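GTPase activator-like protein (Chaetomium thermophilum, PDB 6SSH) is a fungal TSC2-type protein whose GAP domain, the part held in this chain, probably speeds GTP hydrolysis by a small GTPase. Local coordinates at residues V5-I10 with R32-L37; A39-R42 with T47-T50; N57-Q62 with K95-G100; Q62-W67 with E73-V78. All coordinates share one frame; numbering follows the deposited sequence. Where two conformers were deposited one is given.

Overall arrangement
All four contacts belong to the Rap/Ran-GAP domain and gather round one mixed sheet. Interaction 1 lays helix 28-37 on the central strand 2-10. Interaction 4, centred about 9 Å away, is the hairpin next to that strand: Val5 O accepts from His77 N at 2.8 Å. Interaction 2 lies about 7 Å beyond interaction 4, between centres, where edge strand 39-42 borders strand 63-68. Interaction 3 ties the loop leading into that strand to helix 93-99. Its centre is about 14 Å from that of interaction 2, to which it is joined by Arg42, and it shares Gln62 and an ethanediol with interaction 4. By analogy with Rap-type GAPs, helix 93-99 probably leads to the asparagine thumb.

Interaction 1: residues V5-I10 with R32-L37; sequences VGVIYI and RFLKGL
Val7 offers both of its methyl groups to helix 28-37, one to Leu34 and one to Leu37, in the helix-on-sheet packing of an alpha/beta fold. With CG1 anti to the backbone N (chi1 -177°), the two branches fork toward successive turns of the helix. Val7 CG1 lies 4.0 Å from Leu34 CD2, and these two side chains run past each other in opposite directions. The other branch works differently: Val7 CG2 meets Leu37 CD2 tip to tip at 4.1 Å.

All three touching residues are buried and every atom in contact is carbon, so the join is purely apolar and rather small. Phe76, on the neighbouring strand 73-78, touches both Val7 and Leu37 and extends the packing to the next strand. On the strand, Val5 and Val7 hold their place through backbone bonds to His77.

Further out, Phe33 packs its ring against Trp108 of strand 104-109. On the helix itself, Leu37 N donates to Phe33 O at 3.0 Å, setting Leu37 one turn on from Phe33. The last turn is also held by the C-terminal helix 183-201, whose Arg188 presents NH1 to both Gly36 O and Leu37 O.

Interaction 2: residues A39-R42 with T47-T50; sequences ALTR and TFNT
Thr41, with chi1 at -55°, turns its methyl CG2 outward from the strand to meet Phe48, whose own chi1 of 59° sets the ring between its backbone N and carbonyl carbon. These torsions bring the two side chains together from opposite directions. The setting is the edge of the mixed sheet: strand 39-42 is its outermost strand on this side, and 47-50 belongs to the irregular loop that leads on toward strand 63-68, the neighbour of the edge strand.

Thr41 CG2 comes nearest to the ring at Phe48 CE2, 3.4 Å away, and is almost as near to CZ. The approach is oblique to the ring. Thr41 was modelled in two conformers, so this close spacing applies to one of them and is best treated as doubtful. Arg42 adds a looser touch through its backbone, with Arg42 O 4.3 Å from Phe48 CE2, while its CB points away from the loop.

The same rotation of Thr41 sends OG1 back along its own strand, where in the conformer described it donates to Ala39 O at 2.9 Å. The hydroxyl reaches that carbonyl from well above its plane, about 58° out of it. Thr41, Arg42 and Phe48 all touch a crystal neighbour too, so lattice forces may influence this surface contact.

The loop has bonds of its own: Gln51 N donates to Asn49 OD1, and Thr50 OG1 hydrogen-bonds to Leu53 O. The polar end of Arg42 looks to a different part of the chain: NH1 forms a salt bridge with Asp58 OD1 and also bonds to Gln62 O.

Interaction 3: residues N57-Q62 with K95-G100; sequences NDMDGQ and KKRHIG. With EDO (1,2-ethanediol), chain B.
Asp60 faces two side chains of helix 93-99 at once, and its carboxylate is turned differently to each. Toward Arg97 the flat groups meet end-on, their planes 32° apart. Arg97 NH2 reaches Asp60 OD1 at 2.8 Å and Arg97 NH1 reaches Asp60 OD2 at 2.9 Å, each on a syn lone pair, giving a two-pronged salt bridge. From CG to NE the arginine chain is extended, which carries the guanidinium out to the loop.

His98 stands nearly perpendicular to the carboxylate, with the planes 82° apart. Its NE2 donates to Asp60 OD1 over 3.1 Å in an almost straight bond of 169°, lying in the imidazole plane but coming down on the carboxylate from above. OD1 thus takes two donors from different directions. The imidazole also leans over the arginine, with NE2 above one face of the guanidinium, while Arg97 CG lies against one face of the His98 ring, over its centre.

Met59, bent at its last torsion, sets CE 3.5 Å from Arg97 NH1, obliquely to the guanidinium. Met59 and Asp60 are the middle residues of a type I beta turn from Asp58 to Gly61, closed by Gly61 N to Asp58 O at 3.0 Å. Asp54 N gives Asp60 OD2 a further donor. At the far end of the loop, Gln62 N bonds to an ethanediol, probably from the crystallisation liquor.

Arg97 and His98 belong to a KRHIGND sequence, and this clasp fixes the loop to the helix that, in Rap-type GAPs, leads to the catalytic asparagine thumb.

Interaction 4: residues Q62-W67 with E73-V78; sequences QYTYCW and EIVFHV. With EDO (1,2-ethanediol), chain B; EDO (1,2-ethanediol), chain E.
Trp67 and Ile74 satisfy each other's backbone in both directions: Trp67 N donates to Ile74 O at 2.9 Å, and Ile74 N to Trp67 O at 2.8 Å. Phe76 N continues the series, bonding to Tyr65 O at 3.1 Å. The same carbonyl lies at the edge of the Phe76 ring.

Beyond this point a side chain takes over. Thr64, whose OG1 is anti to the backbone N (chi1 -165°), donates that hydroxyl to Phe76 O at 2.6 Å, from above the carbonyl plane. In return Thr64 OG1 accepts a hydrogen bond from a water 2.8 Å away, and the water in turn accepts one from Val78 N. A hydroxyl and a water thus bridge the strands where direct pairing stops.

The two strands form an antiparallel hairpin within the mixed sheet, with Cys66 and Val75 as a non-hydrogen-bonded pair on one face. Trp67 and Ile74 lie on the other, where Trp67 CD1 touches Ile74 CD1 at 4.0 Å. The indole N-H of Trp67 is taken by Asp69 OD1, and the ring makes a cation-pi contact with Arg188.

At the open end, ethanediol occupies backbone donors: one molecule bonds to both Gln62 N and Tyr63 N. A second places its O1 3.0 Å from Tyr65 OH, at the edge of that ring.

Interaction 1: residues V5-I10 with R32-L37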
loop_
_atom_site.group_PDB
_atom_site.type_symbol
_atom_site.label_atom_id
_atom_site.label_comp_id
_atom_site.label_asym_id
_atom_site.label_seq_id
_atom_site.Cartn_x
_atom_site.Cartn_y
_atom_site.Cartn_z
ATOM N N VAL A 5 -6.509 2.313 -2.201
ATOM C CA VAL A 5 -5.658 1.859 -1.152
ATOM C C VAL A 5 -4.201 2.168 -1.484
ATOM O O VAL A 5 -3.723 1.796 -2.554
ATOM C CB VAL A 5 -5.860 0.350 -0.925
ATOM C CG1 VAL A 5 -4.897 -0.186 0.111
ATOM C CG2 VAL A 5 -7.301 -0.008 -0.503
ATOM N N GLY A 6 -3.478 2.809 -0.588
ATOM C CA GLY A 6 -2.090 3.094 -0.839
ATOM C C GLY A 6 -1.186 1.905 -0.675
ATOM O O GLY A 6 -1.547 0.925 0.066
ATOM N N VAL A 7 -0.040 1.886 -1.316
ATOM C CA VAL A 7 0.969 0.876 -1.122
ATOM C C VAL A 7 2.287 1.592 -1.097
ATOM O O VAL A 7 2.669 2.264 -2.090
ATOM C CB VAL A 7 1.024 -0.197 -2.227
ATOM C CG1 VAL A 7 2.058 -1.241 -1.874
ATOM C CG2 VAL A 7 -0.357 -0.817 -2.452
ATOM N N ILE A 8 2.982 1.493 0.016
ATOM C CA ILE A 8 4.187 2.287 0.287
ATOM C C ILE A 8 5.369 1.423 0.656
ATOM O O ILE A 8 5.292 0.702 1.677
ATOM C CB ILE A 8 3.954 3.261 1.443
ATOM C CG1 ILE A 8 2.701 4.133 1.213
ATOM C CG2 ILE A 8 5.190 4.137 1.648
ATOM C CD1 ILE A 8 2.184 4.833 2.472
ATOM N N TYR A 9 6.448 1.431 -0.101
ATOM C CA TYR A 9 7.674 0.695 0.193
ATOM C C TYR A 9 8.624 1.539 1.012
ATOM O O TYR A 9 8.954 2.672 0.614
ATOM C CB TYR A 9 8.386 0.290 -1.116
ATOM C CG TYR A 9 9.636 -0.510 -0.855
ATOM C CD1 TYR A 9 9.567 -1.863 -0.529
ATOM C CD2 TYR A 9 10.894 0.058 -0.872
ATOM C CE1 TYR A 9 10.695 -2.591 -0.246
ATOM C CE2 TYR A 9 12.040 -0.669 -0.594
ATOM C CZ TYR A 9 11.960 -2.011 -0.266
ATOM O OH TYR A 9 13.108 -2.692 0.008
ATOM N N ILE A 10 9.064 0.989 2.142
ATOM C CA ILE A 10 10.068 1.618 3.002
ATOM C C ILE A 10 11.392 0.881 2.876
ATOM O O ILE A 10 11.445 -0.320 3.154
ATOM C CB ILE A 10 9.637 1.687 4.462
ATOM C CG1 ILE A 10 8.233 2.266 4.596
ATOM C CG2 ILE A 10 10.682 2.454 5.232
ATOM C CD1 ILE A 10 7.747 2.376 6.029
ATOM N N ARG A 32 7.069 -8.825 -6.679
ATOM C CA ARG A 32 6.249 -10.010 -6.963
ATOM C C ARG A 32 4.928 -9.902 -6.200
ATOM O O ARG A 32 3.887 -10.284 -6.700
ATOM C CB ARG A 32 7.001 -11.277 -6.624
ATOM C CG ARG A 32 8.019 -11.644 -7.687
ATOM C CD ARG A 32 8.606 -13.045 -7.384
ATOM N NE ARG A 32 9.589 -12.943 -6.316
ATOM C CZ ARG A 32 10.886 -12.680 -6.504
ATOM N NH1 ARG A 32 11.371 -12.504 -7.732
ATOM N NH2 ARG A 32 11.704 -12.550 -5.469
ATOM N N PHE A 33 4.948 -9.313 -5.018
ATOM C CA PHE A 33 3.734 -9.089 -4.237
ATOM C C PHE A 33 2.798 -8.138 -4.988
ATOM O O PHE A 33 1.608 -8.417 -5.093
ATOM C CB PHE A 33 4.108 -8.514 -2.870
ATOM C CG PHE A 33 3.001 -7.794 -2.159
ATOM C CD1 PHE A 33 1.990 -8.512 -1.547
ATOM C CD2 PHE A 33 2.962 -6.395 -2.074
ATOM C CE1 PHE A 33 0.966 -7.867 -0.926
ATOM C CE2 PHE A 33 1.911 -5.779 -1.406
ATOM C CZ PHE A 33 0.962 -6.516 -0.829
ATOM N N LEU A 34 3.302 -7.024 -5.540
ATOM C CA LEU A 34 2.421 -6.141 -6.330
ATOM C C LEU A 34 1.710 -6.853 -7.465
ATOM O O LEU A 34 0.508 -6.653 -7.675
ATOM C CB LEU A 34 3.261 -5.029 -6.951
ATOM C CG LEU A 34 3.820 -3.971 -5.970
ATOM C CD1 LEU A 34 4.591 -2.945 -6.803
ATOM C CD2 LEU A 34 2.734 -3.310 -5.174
ATOM N N LYS A 35 2.427 -7.754 -8.124
ATOM C CA LYS A 35 1.871 -8.467 -9.252
ATOM C C LYS A 35 0.799 -9.421 -8.815
ATOM O O LYS A 35 -0.064 -9.785 -9.612
ATOM C CB LYS A 35 2.989 -9.200 -9.998
ATOM C CG LYS A 35 3.906 -8.263 -10.717
ATOM C CD LYS A 35 5.036 -9.024 -11.402
ATOM C CE LYS A 35 6.144 -8.099 -11.850
ATOM N NZ LYS A 35 7.187 -8.819 -12.656
ATOM N N GLY A 36 0.826 -9.882 -7.556
ATOM C CA GLY A 36 -0.275 -10.674 -7.058
ATOM C C GLY A 36 -1.449 -9.897 -6.509
ATOM O O GLY A 36 -2.599 -10.364 -6.437
ATOM N N LEU A 37 -1.194 -8.655 -6.136
ATOM C CA LEU A 37 -2.177 -7.823 -5.532
ATOM C C LEU A 37 -3.176 -7.356 -6.549
ATOM O O LEU A 37 -4.371 -7.283 -6.282
ATOM C CB LEU A 37 -1.454 -6.606 -4.951
ATOM C CG LEU A 37 -2.173 -5.778 -3.961
ATOM C CD1 LEU A 37 -2.602 -6.576 -2.704
ATOM C CD2 LEU A 37 -1.240 -4.630 -3.586
#

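Interaction 2: residues A39-R42 with T47-T50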
loop_
_atom_site.group_PDB
_atom_site.type_symbol
_atom_site.label_atom_id
_atom_site.label_comp_id
_atom_site.label_asym_id
_atom_site.label_seq_id
_atom_site.Cartn_x
_atom_site.Cartn_y
_atom_site.Cartn_z
ATOM N N ALA A 39 -3.698 -6.367 -11.193
ATOM C CA ALA A 39 -3.161 -6.377 -12.562
ATOM C C ALA A 39 -2.534 -5.034 -12.901
ATOM O O ALA A 39 -3.072 -3.985 -12.584
ATOM C CB ALA A 39 -4.211 -6.659 -13.535
ATOM N N LEU A 40 -1.428 -5.107 -13.621
ATOM C CA LEU A 40 -0.780 -3.884 -14.123
ATOM C C LEU A 40 -1.683 -3.235 -15.179
ATOM O O LEU A 40 -2.127 -3.909 -16.124
ATOM C CB LEU A 40 0.551 -4.291 -14.734
ATOM C CG LEU A 40 1.424 -3.078 -15.075
ATOM C CD1 LEU A 40 2.058 -2.457 -13.897
ATOM C CD2 LEU A 40 2.485 -3.459 -16.140
ATOM N N THR A 41 -1.979 -1.962 -14.982
ATOM C CA THR A 41 -2.987 -1.277 -15.768
ATOM C C THR A 41 -2.459 0.090 -16.215
ATOM O O THR A 41 -1.928 0.843 -15.386
ATOM C CB THR A 41 -4.259 -1.157 -14.946
ATOM O OG1 THR A 41 -4.635 -2.478 -14.524
ATOM C CG2 THR A 41 -5.411 -0.622 -15.753
ATOM N N ARG A 42 -2.573 0.377 -17.512
ATOM C CA ARG A 42 -2.115 1.642 -18.078
ATOM C C ARG A 42 -3.054 2.778 -17.672
ATOM O O ARG A 42 -4.274 2.664 -17.774
ATOM C CB ARG A 42 -2.058 1.509 -19.614
ATOM C CG ARG A 42 -1.436 2.714 -20.322
ATOM C CD ARG A 42 0.125 2.730 -20.209
ATOM N NE ARG A 42 0.702 3.871 -20.935
ATOM C CZ ARG A 42 0.669 5.126 -20.446
ATOM N NH1 ARG A 42 0.190 5.444 -19.227
ATOM N NH2 ARG A 42 1.172 6.093 -21.227
ATOM N N THR A 47 -10.188 4.057 -19.044
ATOM C CA THR A 47 -11.648 4.161 -19.187
ATOM C C THR A 47 -12.388 3.736 -17.927
ATOM O O THR A 47 -13.586 3.506 -17.949
ATOM C CB THR A 47 -12.175 3.320 -20.354
ATOM O OG1 THR A 47 -11.744 1.964 -20.197
ATOM C CG2 THR A 47 -11.631 3.928 -21.666
ATOM N N PHE A 48 -11.666 3.584 -16.826
ATOM C CA PHE A 48 -12.246 3.214 -15.550
ATOM C C PHE A 48 -11.942 4.366 -14.564
ATOM O O PHE A 48 -11.157 5.279 -14.883
ATOM C CB PHE A 48 -11.649 1.888 -15.037
ATOM C CG PHE A 48 -10.138 1.901 -14.851
ATOM C CD1 PHE A 48 -9.599 2.202 -13.634
ATOM C CD2 PHE A 48 -9.273 1.629 -15.910
ATOM C CE1 PHE A 48 -8.227 2.247 -13.454
ATOM C CE2 PHE A 48 -7.902 1.681 -15.732
ATOM C CZ PHE A 48 -7.390 1.965 -14.515
ATOM N N ASN A 49 -12.507 4.283 -13.359
ATOM C CA ASN A 49 -12.276 5.274 -12.315
ATOM C C ASN A 49 -10.884 5.057 -11.723
ATOM O O ASN A 49 -10.653 4.070 -11.041
ATOM C CB ASN A 49 -13.333 5.105 -11.224
ATOM C CG ASN A 49 -13.261 6.186 -10.136
ATOM O OD1 ASN A 49 -12.251 6.833 -9.941
ATOM N ND2 ASN A 49 -14.338 6.319 -9.363
ATOM N N THR A 50 -9.952 5.968 -11.993
ATOM C CA THR A 50 -8.571 5.840 -11.525
ATOM C C THR A 50 -8.328 6.420 -10.132
ATOM O O THR A 50 -7.200 6.437 -9.671
ATOM C CB THR A 50 -7.599 6.488 -12.467
ATOM O OG1 THR A 50 -7.905 7.886 -12.517
ATOM C CG2 THR A 50 -7.710 5.876 -13.907
#

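Interaction 3: residues N57-Q62 with K95-G100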
loop_
_atom_site.group_PDB
_atom_site.type_symbol
_atom_site.label_atom_id
_atom_site.label_comp_id
_atom_site.label_asym_id
_atom_site.label_seq_id
_atom_site.Cartn_x
_atom_site.Cartn_y
_atom_site.Cartn_z
ATOM N N ASN A 57 -1.657 12.942 -18.514
ATOM C CA ASN A 57 -0.279 13.161 -18.807
ATOM C C ASN A 57 0.707 12.317 -18.067
ATOM O O ASN A 57 1.886 12.634 -18.010
ATOM C CB ASN A 57 0.156 14.642 -18.515
ATOM C CG ASN A 57 -0.712 15.701 -19.173
ATOM O OD1 ASN A 57 -0.704 15.842 -20.390
ATOM N ND2 ASN A 57 -1.408 16.495 -18.357
ATOM N N ASP A 58 0.239 11.211 -17.458
ATOM C CA ASP A 58 1.120 10.289 -16.727
ATOM C C ASP A 58 1.865 10.966 -15.586
ATOM O O ASP A 58 2.908 10.503 -15.177
ATOM C CB ASP A 58 2.100 9.556 -17.633
ATOM C CG ASP A 58 1.436 8.597 -18.607
ATOM O OD1 ASP A 58 0.367 8.028 -18.236
ATOM O OD2 ASP A 58 1.989 8.380 -19.738
ATOM N N MET A 59 1.253 11.979 -14.997
ATOM C CA MET A 59 1.889 12.678 -13.904
ATOM C C MET A 59 2.120 11.769 -12.692
ATOM O O MET A 59 3.082 11.962 -11.930
ATOM C CB MET A 59 0.990 13.849 -13.482
ATOM C CG MET A 59 1.589 14.605 -12.300
ATOM S SD MET A 59 0.549 16.056 -11.924
ATOM C CE MET A 59 -0.874 15.408 -11.168
ATOM N N ASP A 60 1.223 10.788 -12.508
ATOM C CA ASP A 60 1.326 9.854 -11.394
ATOM C C ASP A 60 1.937 8.525 -11.850
ATOM O O ASP A 60 1.846 7.521 -11.109
ATOM C CB ASP A 60 -0.045 9.622 -10.786
ATOM C CG ASP A 60 -0.601 10.880 -10.190
ATOM O OD1 ASP A 60 0.129 11.583 -9.427
ATOM O OD2 ASP A 60 -1.723 11.267 -10.491
ATOM N N GLY A 61 2.580 8.488 -13.011
ATOM C CA GLY A 61 3.159 7.274 -13.535
ATOM C C GLY A 61 2.346 6.729 -14.693
ATOM O O GLY A 61 1.178 7.055 -14.823
ATOM N N GLN A 62 2.971 5.869 -15.468
ATOM C CA GLN A 62 2.311 5.222 -16.591
ATOM C C GLN A 62 1.380 4.091 -16.183
ATOM O O GLN A 62 0.384 3.822 -16.878
ATOM C CB GLN A 62 3.319 4.749 -17.636
ATOM C CG GLN A 62 4.109 5.888 -18.253
ATOM C CD GLN A 62 5.170 5.378 -19.152
ATOM O OE1 GLN A 62 5.226 4.183 -19.475
ATOM N NE2 GLN A 62 6.062 6.268 -19.566
ATOM N N LYS A 95 2.782 12.569 -4.610
ATOM C CA LYS A 95 2.516 11.217 -4.077
ATOM C C LYS A 95 1.726 11.312 -2.790
ATOM O O LYS A 95 0.786 10.517 -2.591
ATOM C CB LYS A 95 3.806 10.488 -3.804
ATOM C CG LYS A 95 4.732 10.417 -5.021
ATOM C CD LYS A 95 5.779 9.324 -4.869
ATOM C CE LYS A 95 6.912 9.412 -5.906
ATOM N NZ LYS A 95 7.785 8.216 -5.899
ATOM N N LYS A 96 2.040 12.237 -1.909
ATOM C CA LYS A 96 1.351 12.392 -0.622
ATOM C C LYS A 96 -0.109 12.640 -0.812
ATOM O O LYS A 96 -0.947 12.227 0.031
ATOM C CB LYS A 96 2.014 13.461 0.257
ATOM C CG LYS A 96 1.486 13.698 1.619
ATOM C CD LYS A 96 1.530 12.467 2.516
ATOM C CE LYS A 96 0.844 12.644 3.862
ATOM N NZ LYS A 96 1.545 13.580 4.745
ATOM N N ARG A 97 -0.497 13.336 -1.888
ATOM C CA ARG A 97 -1.904 13.679 -2.071
ATOM C C ARG A 97 -2.742 12.415 -2.223
ATOM O O ARG A 97 -3.955 12.473 -1.886
ATOM C CB ARG A 97 -2.136 14.625 -3.252
ATOM C CG ARG A 97 -2.117 13.927 -4.632
ATOM C CD ARG A 97 -2.271 14.990 -5.737
ATOM N NE ARG A 97 -2.847 14.441 -6.959
ATOM C CZ ARG A 97 -2.156 13.880 -7.915
ATOM N NH1 ARG A 97 -2.787 13.454 -8.971
ATOM N NH2 ARG A 97 -0.858 13.660 -7.838
ATOM N N HIS A 98 -2.158 11.342 -2.703
ATOM C CA HIS A 98 -2.902 10.079 -2.792
ATOM C C HIS A 98 -2.930 9.377 -1.451
ATOM O O HIS A 98 -4.001 9.184 -0.883
ATOM C CB HIS A 98 -2.322 9.175 -3.858
ATOM C CG HIS A 98 -2.292 9.794 -5.198
ATOM N ND1 HIS A 98 -3.455 10.086 -5.868
ATOM C CD2 HIS A 98 -1.270 10.110 -6.002
ATOM C CE1 HIS A 98 -3.116 10.638 -7.042
ATOM N NE2 HIS A 98 -1.807 10.676 -7.130
ATOM N N ILE A 99 -1.766 9.038 -0.915
ATOM C CA ILE A 99 -1.763 8.228 0.316
ATOM C C ILE A 99 -2.275 9.021 1.502
ATOM O O ILE A 99 -2.924 8.407 2.375
ATOM C CB ILE A 99 -0.407 7.538 0.553
ATOM C CG1 ILE A 99 0.632 8.601 0.811
ATOM C CG2 ILE A 99 -0.082 6.571 -0.638
ATOM C CD1 ILE A 99 1.111 8.587 2.178
ATOM N N GLY A 100 -2.131 10.318 1.547
ATOM C CA GLY A 100 -2.643 11.112 2.656
ATOM C C GLY A 100 -4.135 11.244 2.654
ATOM O O GLY A 100 -4.730 11.577 3.682
HETATM C C1 EDO B . 6.338 4.632 -14.151
HETATM O O1 EDO B . 5.794 5.453 -15.218
HETATM C C2 EDO B . 5.442 3.435 -13.862
HETATM O O2 EDO B . 4.173 3.830 -13.378
#

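Interaction 4: residues Q62-W67 with E73-V78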
loop_
_atom_site.group_PDB
_atom_site.type_symbol
_atom_site.label_atom_id
_atom_site.label_comp_id
_atom_site.label_asym_id
_atom_site.label_seq_id
_atom_site.Cartn_x
_atom_site.Cartn_y
_atom_site.Cartn_z
ATOM N N GLN A 62 2.971 5.869 -15.468
ATOM C CA GLN A 62 2.311 5.222 -16.591
ATOM C C GLN A 62 1.380 4.091 -16.183
ATOM O O GLN A 62 0.384 3.822 -16.878
ATOM C CB GLN A 62 3.319 4.749 -17.636
ATOM C CG GLN A 62 4.109 5.888 -18.253
ATOM C CD GLN A 62 5.170 5.378 -19.152
ATOM O OE1 GLN A 62 5.226 4.183 -19.475
ATOM N NE2 GLN A 62 6.062 6.268 -19.566
ATOM N N TYR A 63 1.656 3.436 -15.072
ATOM C CA TYR A 63 0.934 2.226 -14.638
ATOM C C TYR A 63 0.583 2.240 -13.168
ATOM O O TYR A 63 1.301 2.793 -12.370
ATOM C CB TYR A 63 1.758 0.982 -14.923
ATOM C CG TYR A 63 1.968 0.715 -16.369
ATOM C CD1 TYR A 63 3.120 1.186 -17.026
ATOM C CD2 TYR A 63 1.036 0.011 -17.137
ATOM C CE1 TYR A 63 3.316 1.004 -18.392
ATOM C CE2 TYR A 63 1.243 -0.207 -18.501
ATOM C CZ TYR A 63 2.359 0.300 -19.111
ATOM O OH TYR A 63 2.579 0.083 -20.446
ATOM N N THR A 64 -0.527 1.591 -12.824
ATOM C CA THR A 64 -0.779 1.184 -11.447
ATOM C C THR A 64 -1.219 -0.284 -11.455
ATOM O O THR A 64 -1.176 -0.932 -12.497
ATOM C CB THR A 64 -1.755 2.119 -10.790
ATOM O OG1 THR A 64 -1.629 1.837 -9.385
ATOM C CG2 THR A 64 -3.151 1.958 -11.260
ATOM N N TYR A 65 -1.553 -0.772 -10.281
ATOM C CA TYR A 65 -2.098 -2.091 -10.103
ATOM C C TYR A 65 -3.551 -1.951 -9.643
ATOM O O TYR A 65 -3.864 -1.113 -8.794
ATOM C CB TYR A 65 -1.264 -2.892 -9.066
ATOM C CG TYR A 65 0.103 -3.263 -9.585
ATOM C CD1 TYR A 65 1.172 -2.380 -9.449
ATOM C CD2 TYR A 65 0.322 -4.449 -10.274
ATOM C CE1 TYR A 65 2.388 -2.691 -9.978
ATOM C CE2 TYR A 65 1.533 -4.784 -10.783
ATOM C CZ TYR A 65 2.583 -3.891 -10.615
ATOM O OH TYR A 65 3.815 -4.247 -11.136
ATOM N N CYS A 66 -4.413 -2.815 -10.201
ATOM C CA CYS A 66 -5.850 -2.729 -9.935
ATOM C C CYS A 66 -6.440 -4.120 -9.750
ATOM O O CYS A 66 -6.047 -5.070 -10.401
ATOM C CB CYS A 66 -6.582 -2.044 -11.106
ATOM S SG CYS A 66 -6.025 -0.377 -11.441
ATOM N N TRP A 67 -7.488 -4.171 -8.942
ATOM C CA TRP A 67 -8.223 -5.424 -8.698
ATOM C C TRP A 67 -9.688 -5.238 -8.911
ATOM O O TRP A 67 -10.226 -4.208 -8.544
ATOM C CB TRP A 67 -8.004 -5.849 -7.244
ATOM C CG TRP A 67 -8.909 -6.915 -6.785
ATOM C CD1 TRP A 67 -10.133 -6.768 -6.157
ATOM C CD2 TRP A 67 -8.681 -8.258 -6.939
ATOM N NE1 TRP A 67 -10.665 -7.986 -5.909
ATOM C CE2 TRP A 67 -9.797 -8.939 -6.370
ATOM C CE3 TRP A 67 -7.641 -9.005 -7.458
ATOM C CZ2 TRP A 67 -9.909 -10.336 -6.324
ATOM C CZ3 TRP A 67 -7.742 -10.406 -7.393
ATOM C CH2 TRP A 67 -8.868 -11.059 -6.855
ATOM N N GLU A 73 -14.154 -2.783 -6.934
ATOM C CA GLU A 73 -12.903 -2.532 -7.624
ATOM C C GLU A 73 -11.987 -1.892 -6.587
ATOM O O GLU A 73 -12.469 -1.161 -5.699
ATOM C CB GLU A 73 -13.049 -1.534 -8.787
ATOM C CG GLU A 73 -13.752 -2.085 -10.013
ATOM C CD GLU A 73 -13.944 -1.066 -11.098
ATOM O OE1 GLU A 73 -13.295 0.025 -11.100
ATOM O OE2 GLU A 73 -14.788 -1.341 -11.971
ATOM N N ILE A 74 -10.699 -2.167 -6.693
ATOM C CA ILE A 74 -9.707 -1.447 -5.885
ATOM C C ILE A 74 -8.672 -0.910 -6.844
ATOM O O ILE A 74 -8.096 -1.646 -7.621
ATOM C CB ILE A 74 -8.951 -2.352 -4.861
ATOM C CG1 ILE A 74 -9.924 -3.147 -4.047
ATOM C CG2 ILE A 74 -8.001 -1.522 -4.019
ATOM C CD1 ILE A 74 -9.180 -4.237 -3.192
ATOM N N VAL A 75 -8.366 0.390 -6.737
ATOM C CA VAL A 75 -7.225 1.000 -7.395
ATOM C C VAL A 75 -6.178 1.200 -6.320
ATOM O O VAL A 75 -6.461 1.849 -5.281
ATOM C CB VAL A 75 -7.576 2.330 -8.038
ATOM C CG1 VAL A 75 -6.332 2.985 -8.634
ATOM C CG2 VAL A 75 -8.616 2.135 -9.117
ATOM N N PHE A 76 -4.989 0.646 -6.534
ATOM C CA PHE A 76 -3.879 0.863 -5.591
ATOM C C PHE A 76 -3.115 2.122 -5.993
ATOM O O PHE A 76 -2.958 2.442 -7.194
ATOM C CB PHE A 76 -2.962 -0.357 -5.546
ATOM C CG PHE A 76 -3.664 -1.574 -4.960
ATOM C CD1 PHE A 76 -4.196 -2.528 -5.805
ATOM C CD2 PHE A 76 -3.885 -1.673 -3.581
ATOM C CE1 PHE A 76 -4.882 -3.638 -5.277
ATOM C CE2 PHE A 76 -4.550 -2.774 -3.065
ATOM C CZ PHE A 76 -5.054 -3.729 -3.933
ATOM N N HIS A 77 -2.682 2.844 -4.969
ATOM C CA HIS A 77 -1.864 4.050 -5.140
ATOM C C HIS A 77 -0.478 3.686 -4.695
ATOM O O HIS A 77 -0.178 3.712 -3.497
ATOM C CB HIS A 77 -2.374 5.221 -4.338
ATOM C CG HIS A 77 -3.719 5.709 -4.729
ATOM N ND1 HIS A 77 -4.541 6.363 -3.835
ATOM C CD2 HIS A 77 -4.327 5.790 -5.944
ATOM C CE1 HIS A 77 -5.618 6.797 -4.479
ATOM N NE2 HIS A 77 -5.508 6.465 -5.772
ATOM N N VAL A 78 0.362 3.261 -5.615
ATOM C CA VAL A 78 1.641 2.610 -5.316
ATOM C C VAL A 78 2.740 3.686 -5.447
ATOM O O VAL A 78 3.053 4.106 -6.552
ATOM C CB VAL A 78 1.931 1.453 -6.238
ATOM C CG1 VAL A 78 3.205 0.756 -5.815
ATOM C CG2 VAL A 78 0.717 0.455 -6.232
HETATM C C1 EDO B . 6.338 4.632 -14.151
HETATM O O1 EDO B . 5.794 5.453 -15.218
HETATM C C2 EDO B . 5.442 3.435 -13.862
HETATM O O2 EDO B . 4.173 3.830 -13.378
HETATM C C1 EDO E . 6.447 -2.241 -13.142
HETATM O O1 EDO E . 5.891 -2.242 -11.798
HETATM C C2 EDO E . 5.676 -1.506 -14.260
HETATM O O2 EDO E . 5.517 -0.095 -14.032
HETATM O O HOH W 1 -0.134 3.936 -8.266
#